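Local coordinates for protein Epf (Streptococcus pyogenes, PDB 4ES8) that serves as a cell-surface adhesin, binding to cells through an N-terminal domain that contains a carbohydrate-binding module, which probably recognises glycans, at residues G66-I78 against A86-V99. Residues are numbered along the deposited sequence; the frame is centred on the assembly and turned at random. Where two conformers were deposited one is given.
With ACT (acetate ion), chain E.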
loop_
_atom_site.group_PDB
_atom_site.type_symbol
_atom_site.label_atom_id
_atom_site.label_comp_id
_atom_site.label_asym_id
_atom_site.label_seq_id
_atom_site.Cartn_x
_atom_site.Cartn_y
_atom_site.Cartn_z
ATOM N N GLY A 66 7.499 -25.906 -10.156
ATOM C CA GLY A 66 8.944 -26.012 -10.334
ATOM C C GLY A 66 9.563 -24.907 -11.173
ATOM O O GLY A 66 8.894 -23.934 -11.532
ATOM N N TRP A 67 10.845 -25.059 -11.479
ATOM C CA TRP A 67 11.604 -24.079 -12.251
ATOM C C TRP A 67 11.138 -24.035 -13.699
ATOM O O TRP A 67 11.073 -25.075 -14.358
ATOM C CB TRP A 67 13.098 -24.382 -12.227
ATOM C CG TRP A 67 13.725 -24.181 -10.886
ATOM C CD1 TRP A 67 14.085 -25.148 -9.987
ATOM C CD2 TRP A 67 14.056 -22.924 -10.284
ATOM N NE1 TRP A 67 14.654 -24.566 -8.873
ATOM C CE2 TRP A 67 14.633 -23.202 -9.023
ATOM C CE3 TRP A 67 13.941 -21.583 -10.699
ATOM C CZ2 TRP A 67 15.062 -22.189 -8.158
ATOM C CZ3 TRP A 67 14.339 -20.583 -9.831
ATOM C CH2 TRP A 67 14.922 -20.887 -8.589
ATOM N N ARG A 68 10.836 -22.832 -14.173
ATOM C CA ARG A 68 10.349 -22.588 -15.541
ATOM C C ARG A 68 11.373 -21.783 -16.336
ATOM O O ARG A 68 11.749 -20.674 -15.921
ATOM C CB ARG A 68 8.998 -21.823 -15.512
ATOM C CG ARG A 68 7.891 -22.464 -14.662
ATOM C CD ARG A 68 7.002 -23.455 -15.435
ATOM N NE ARG A 68 7.750 -24.598 -15.975
ATOM C CZ ARG A 68 7.974 -25.732 -15.317
ATOM N NH1 ARG A 68 7.546 -25.880 -14.068
ATOM N NH2 ARG A 68 8.634 -26.725 -15.904
ATOM N N GLU A 69 11.796 -22.309 -17.478
ATOM C CA GLU A 69 12.811 -21.640 -18.297
ATOM C C GLU A 69 12.300 -20.367 -18.976
ATOM O O GLU A 69 11.133 -20.300 -19.406
ATOM C CB GLU A 69 13.367 -22.576 -19.398
ATOM C CG GLU A 69 12.377 -22.969 -20.495
ATOM C CD GLU A 69 12.618 -24.327 -21.132
ATOM O OE1 GLU A 69 12.791 -25.327 -20.399
ATOM O OE2 GLU A 69 12.651 -24.384 -22.378
ATOM N N HIS A 70 13.205 -19.388 -19.123
ATOM C CA HIS A 70 12.945 -18.222 -19.983
ATOM C C HIS A 70 12.777 -18.799 -21.402
ATOM O O HIS A 70 13.680 -19.513 -21.878
ATOM C CB HIS A 70 14.136 -17.243 -19.922
ATOM C CG HIS A 70 13.851 -15.892 -20.500
ATOM N ND1 HIS A 70 14.847 -14.937 -20.618
ATOM C CD2 HIS A 70 12.696 -15.390 -21.011
ATOM C CE1 HIS A 70 14.261 -13.874 -21.154
ATOM N NE2 HIS A 70 12.968 -14.090 -21.378
ATOM N N ASN A 71 11.604 -18.587 -22.032
ATOM C CA ASN A 71 11.290 -19.224 -23.312
ATOM C C ASN A 71 12.430 -19.079 -24.316
ATOM O O ASN A 71 12.919 -17.976 -24.525
ATOM C CB ASN A 71 10.012 -18.659 -23.879
ATOM C CG ASN A 71 9.471 -19.551 -24.955
ATOM O OD1 ASN A 71 9.232 -20.738 -24.728
ATOM N ND2 ASN A 71 9.367 -19.013 -26.162
ATOM N N GLU A 72 12.833 -20.221 -24.935
ATOM C CA GLU A 72 13.867 -20.340 -25.982
ATOM C C GLU A 72 15.312 -20.114 -25.475
ATOM O O GLU A 72 16.161 -20.999 -25.625
ATOM C CB GLU A 72 13.621 -19.371 -27.176
ATOM C CG GLU A 72 12.237 -19.415 -27.807
ATOM C CD GLU A 72 12.002 -18.448 -28.958
ATOM O OE1 GLU A 72 12.070 -17.212 -28.746
ATOM O OE2 GLU A 72 11.687 -18.936 -30.067
ATOM N N VAL A 73 15.569 -18.961 -24.845
ATOM C CA VAL A 73 16.912 -18.561 -24.433
ATOM C C VAL A 73 17.400 -19.345 -23.187
ATOM O O VAL A 73 18.590 -19.674 -23.141
ATOM C CB VAL A 73 17.035 -17.023 -24.287
ATOM C CG1 VAL A 73 16.046 -16.447 -23.285
ATOM C CG2 VAL A 73 18.465 -16.570 -24.015
ATOM N N LYS A 74 16.514 -19.658 -22.207
ATOM C CA LYS A 74 16.893 -20.481 -21.039
ATOM C C LYS A 74 18.104 -19.906 -20.246
ATOM O O LYS A 74 18.882 -20.676 -19.643
ATOM C CB LYS A 74 17.203 -21.955 -21.466
ATOM C CG LYS A 74 16.127 -22.604 -22.328
ATOM C CD LYS A 74 16.455 -24.072 -22.597
ATOM C CE LYS A 74 16.212 -24.460 -24.029
ATOM N NZ LYS A 74 16.553 -25.892 -24.265
ATOM N N ASP A 75 18.229 -18.569 -20.186
ATOM C CA ASP A 75 19.287 -17.908 -19.407
ATOM C C ASP A 75 18.862 -17.834 -17.938
ATOM O O ASP A 75 19.664 -18.118 -17.045
ATOM C CB ASP A 75 19.629 -16.509 -19.955
ATOM C CG ASP A 75 18.454 -15.621 -20.333
ATOM O OD1 ASP A 75 17.284 -16.049 -20.130
ATOM O OD2 ASP A 75 18.697 -14.497 -20.826
ATOM N N SER A 76 17.588 -17.524 -17.689
ATOM C CA SER A 76 17.047 -17.499 -16.346
ATOM C C SER A 76 15.902 -18.486 -16.260
ATOM O O SER A 76 15.258 -18.796 -17.278
ATOM C CB SER A 76 16.587 -16.087 -15.962
ATOM O OG SER A 76 15.778 -15.515 -16.988
ATOM N N TYR A 77 15.697 -19.042 -15.063
ATOM C CA TYR A 77 14.541 -19.853 -14.726
ATOM C C TYR A 77 13.860 -19.165 -13.580
ATOM O O TYR A 77 14.525 -18.473 -12.801
ATOM C CB TYR A 77 14.950 -21.296 -14.312
ATOM C CG TYR A 77 15.376 -22.183 -15.464
ATOM C CD1 TYR A 77 16.521 -21.896 -16.211
ATOM C CD2 TYR A 77 14.675 -23.347 -15.765
ATOM C CE1 TYR A 77 16.918 -22.719 -17.274
ATOM C CE2 TYR A 77 15.074 -24.185 -16.808
ATOM C CZ TYR A 77 16.192 -23.866 -17.557
ATOM O OH TYR A 77 16.558 -24.689 -18.609
ATOM N N ILE A 78 12.554 -19.368 -13.442
ATOM C CA ILE A 78 11.773 -18.743 -12.368
ATOM C C ILE A 78 10.899 -19.798 -11.701
ATOM O O ILE A 78 10.526 -20.792 -12.342
ATOM C CB ILE A 78 10.946 -17.568 -12.923
ATOM C CG1 ILE A 78 9.965 -18.026 -14.037
ATOM C CG2 ILE A 78 11.911 -16.429 -13.394
ATOM C CD1 ILE A 78 9.073 -16.862 -14.573
ATOM N N ALA A 86 11.038 -17.070 -6.851
ATOM C CA ALA A 86 12.487 -17.168 -6.972
ATOM C C ALA A 86 12.973 -17.103 -8.401
ATOM O O ALA A 86 12.241 -17.477 -9.328
ATOM C CB ALA A 86 12.944 -18.500 -6.362
ATOM N N ALA A 87 14.239 -16.652 -8.553
ATOM C CA ALA A 87 14.924 -16.612 -9.845
ATOM C C ALA A 87 16.203 -17.409 -9.775
ATOM O O ALA A 87 16.848 -17.465 -8.713
ATOM C CB ALA A 87 15.242 -15.175 -10.240
ATOM N N ARG A 88 16.574 -18.010 -10.907
ATOM C CA ARG A 88 17.808 -18.774 -11.068
ATOM C C ARG A 88 18.506 -18.239 -12.291
ATOM O O ARG A 88 17.881 -18.155 -13.358
ATOM C CB ARG A 88 17.529 -20.277 -11.214
ATOM C CG ARG A 88 18.746 -21.066 -11.715
ATOM C CD ARG A 88 18.534 -22.569 -11.619
ATOM N NE ARG A 88 18.470 -22.988 -10.230
ATOM C CZ ARG A 88 18.073 -24.192 -9.836
ATOM N NH1 ARG A 88 17.784 -25.133 -10.735
ATOM N NH2 ARG A 88 18.004 -24.483 -8.547
ATOM N N TYR A 89 19.767 -17.846 -12.144
ATOM C CA TYR A 89 20.600 -17.379 -13.273
ATOM C C TYR A 89 21.529 -18.524 -13.700
ATOM O O TYR A 89 22.222 -19.114 -12.855
ATOM C CB TYR A 89 21.417 -16.142 -12.893
ATOM C CG TYR A 89 20.563 -14.955 -12.532
ATOM C CD1 TYR A 89 20.071 -14.790 -11.237
ATOM C CD2 TYR A 89 20.202 -14.014 -13.495
ATOM C CE1 TYR A 89 19.260 -13.705 -10.902
ATOM C CE2 TYR A 89 19.407 -12.921 -13.169
ATOM C CZ TYR A 89 18.940 -12.770 -11.871
ATOM O OH TYR A 89 18.155 -11.692 -11.551
ATOM N N LYS A 90 21.493 -18.885 -14.985
ATOM C CA LYS A 90 22.306 -19.981 -15.511
ATOM C C LYS A 90 23.626 -19.472 -16.048
ATOM O O LYS A 90 23.762 -18.293 -16.350
ATOM C CB LYS A 90 21.542 -20.731 -16.638
ATOM C CG LYS A 90 20.131 -21.197 -16.247
ATOM C CD LYS A 90 20.134 -22.353 -15.257
ATOM C CE LYS A 90 20.613 -23.652 -15.889
ATOM N NZ LYS A 90 20.596 -24.788 -14.907
ATOM N N THR A 91 24.592 -20.387 -16.269
ATOM C CA THR A 91 25.891 -20.003 -16.806
ATOM C C THR A 91 25.779 -19.396 -18.220
ATOM O O THR A 91 26.688 -18.676 -18.622
ATOM C CB THR A 91 26.869 -21.204 -16.836
ATOM O OG1 THR A 91 26.341 -22.204 -17.692
ATOM C CG2 THR A 91 27.126 -21.791 -15.466
ATOM N N SER A 92 24.706 -19.716 -18.972
ATOM C CA SER A 92 24.548 -19.179 -20.334
ATOM C C SER A 92 24.060 -17.716 -20.331
ATOM O O SER A 92 24.030 -17.085 -21.392
ATOM C CB SER A 92 23.598 -20.056 -21.135
ATOM O OG SER A 92 22.335 -20.135 -20.508
ATOM N N THR A 93 23.679 -17.167 -19.145
ATOM C CA THR A 93 23.244 -15.770 -19.016
ATOM C C THR A 93 24.293 -14.828 -19.579
ATOM O O THR A 93 25.479 -15.006 -19.298
ATOM C CB THR A 93 23.051 -15.430 -17.508
ATOM O OG1 THR A 93 22.001 -16.224 -16.960
ATOM C CG2 THR A 93 22.711 -13.957 -17.260
ATOM N N THR A 94 23.865 -13.806 -20.344
ATOM C CA THR A 94 24.756 -12.750 -20.794
ATOM C C THR A 94 24.657 -11.638 -19.781
ATOM O O THR A 94 23.601 -11.018 -19.656
ATOM C CB THR A 94 24.408 -12.271 -22.214
ATOM O OG1 THR A 94 24.515 -13.373 -23.117
ATOM C CG2 THR A 94 25.310 -11.096 -22.678
ATOM N N ALA A 95 25.741 -11.374 -19.071
ATOM C CA ALA A 95 25.725 -10.371 -18.028
ATOM C C ALA A 95 26.202 -9.010 -18.522
ATOM O O ALA A 95 27.018 -8.966 -19.453
ATOM C CB ALA A 95 26.584 -10.841 -16.857
ATOM N N PRO A 96 25.759 -7.892 -17.898
ATOM C CA PRO A 96 24.764 -7.821 -16.805
ATOM C C PRO A 96 23.360 -8.185 -17.289
ATOM O O PRO A 96 23.011 -7.979 -18.459
ATOM C CB PRO A 96 24.830 -6.357 -16.323
ATOM C CG PRO A 96 25.983 -5.713 -17.078
ATOM C CD PRO A 96 26.200 -6.544 -18.309
ATOM N N TYR A 97 22.572 -8.759 -16.379
ATOM C CA TYR A 97 21.224 -9.224 -16.693
ATOM C C TYR A 97 20.393 -9.199 -15.429
ATOM O O TYR A 97 20.902 -9.548 -14.361
ATOM C CB TYR A 97 21.319 -10.637 -17.261
ATOM C CG TYR A 97 19.998 -11.302 -17.556
ATOM C CD1 TYR A 97 19.284 -10.995 -18.707
ATOM C CD2 TYR A 97 19.509 -12.318 -16.736
ATOM C CE1 TYR A 97 18.093 -11.651 -19.015
ATOM C CE2 TYR A 97 18.301 -12.948 -17.008
ATOM C CZ TYR A 97 17.600 -12.618 -18.157
ATOM O OH TYR A 97 16.431 -13.265 -18.476
ATOM N N SER A 98 19.122 -8.810 -15.547
ATOM C CA SER A 98 18.275 -8.732 -14.375
ATOM C C SER A 98 16.918 -9.370 -14.585
ATOM O O SER A 98 16.315 -9.181 -15.645
ATOM C CB SER A 98 18.076 -7.269 -13.964
ATOM O OG SER A 98 17.078 -7.122 -12.965
ATOM N N VAL A 99 16.429 -10.078 -13.548
ATOM C CA VAL A 99 15.060 -10.621 -13.510
ATOM C C VAL A 99 14.307 -9.854 -12.415
ATOM O O VAL A 99 14.850 -9.640 -11.327
ATOM C CB VAL A 99 15.041 -12.150 -13.242
ATOM C CG1 VAL A 99 13.621 -12.655 -12.987
ATOM C CG2 VAL A 99 15.688 -12.911 -14.394
HETATM C C ACT E . 17.255 -26.067 -14.303
HETATM O O ACT E . 17.437 -26.518 -15.454
HETATM O OXT ACT E . 18.173 -25.469 -13.691
HETATM C CH3 ACT E . 15.936 -26.400 -13.622
HETATM O O HOH W 1 21.006 -18.723 -22.324
HETATM O O HOH W 2 20.972 -13.215 -20.460
#
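Trp67 has the guanidinium of Arg88 lying over one face of its indole, planes 29° apart. CZ of Arg88 sits 3.9 Å from the centroid of the five-membered ring of Trp67, a cation-pi contact, while Arg88 CB makes a CH-pi contact over the six-membered ring. CG of Arg88, anti to the backbone N (chi1 166°), carries the chain out past the indole without lying on it, and a bend at chi3 brings the guanidinium back over the pyrrole part. Its NE forms a salt bridge with Asp203; its NH1 gives a hydrogen bond of 3.0 Å to OXT of an acetate, probably from the crystallisation liquor. Lys90 NZ reaches the same OXT at 2.8 Å and also forms a salt bridge with Asp201. The acetate carbon C lies over one face of Tyr77, whose opposite face meets CA of Glu69, and Lys90 CG packs 3.7 Å from Tyr77 CD1.

Underneath runs the antiparallel hairpin of strands 76-80 and 84-89, close to one end of a seven-stranded sheet in the adhesin's N-terminal domain. Tyr77 and Arg88 form a hydrogen-bonded pair of it, flanked by the non-hydrogen-bonded pairs Ser76-Tyr89 and Ile78-Ala87. Where the strands part, Lys90, which opens the type I turn running to Thr93, still gives its N-H to Asp75 O.

On the other face, Ser76 OG meets Tyr97 OH at the edge of the phenol ring in a 2.8 Å hydrogen bond; this serine oxygen also bonds to His55. Beside it, Asp75 OD1 takes two donors: His70 ND1, 2.7 Å away, which points at the syn lone pair of OD1 with OD1 near the imidazole plane, and Ser76 N from above the carboxylate. The other oxygen, OD2, accepts from a water that Thr94 N also holds. Val99 CG2 packs 3.7 Å from Ser76 CB.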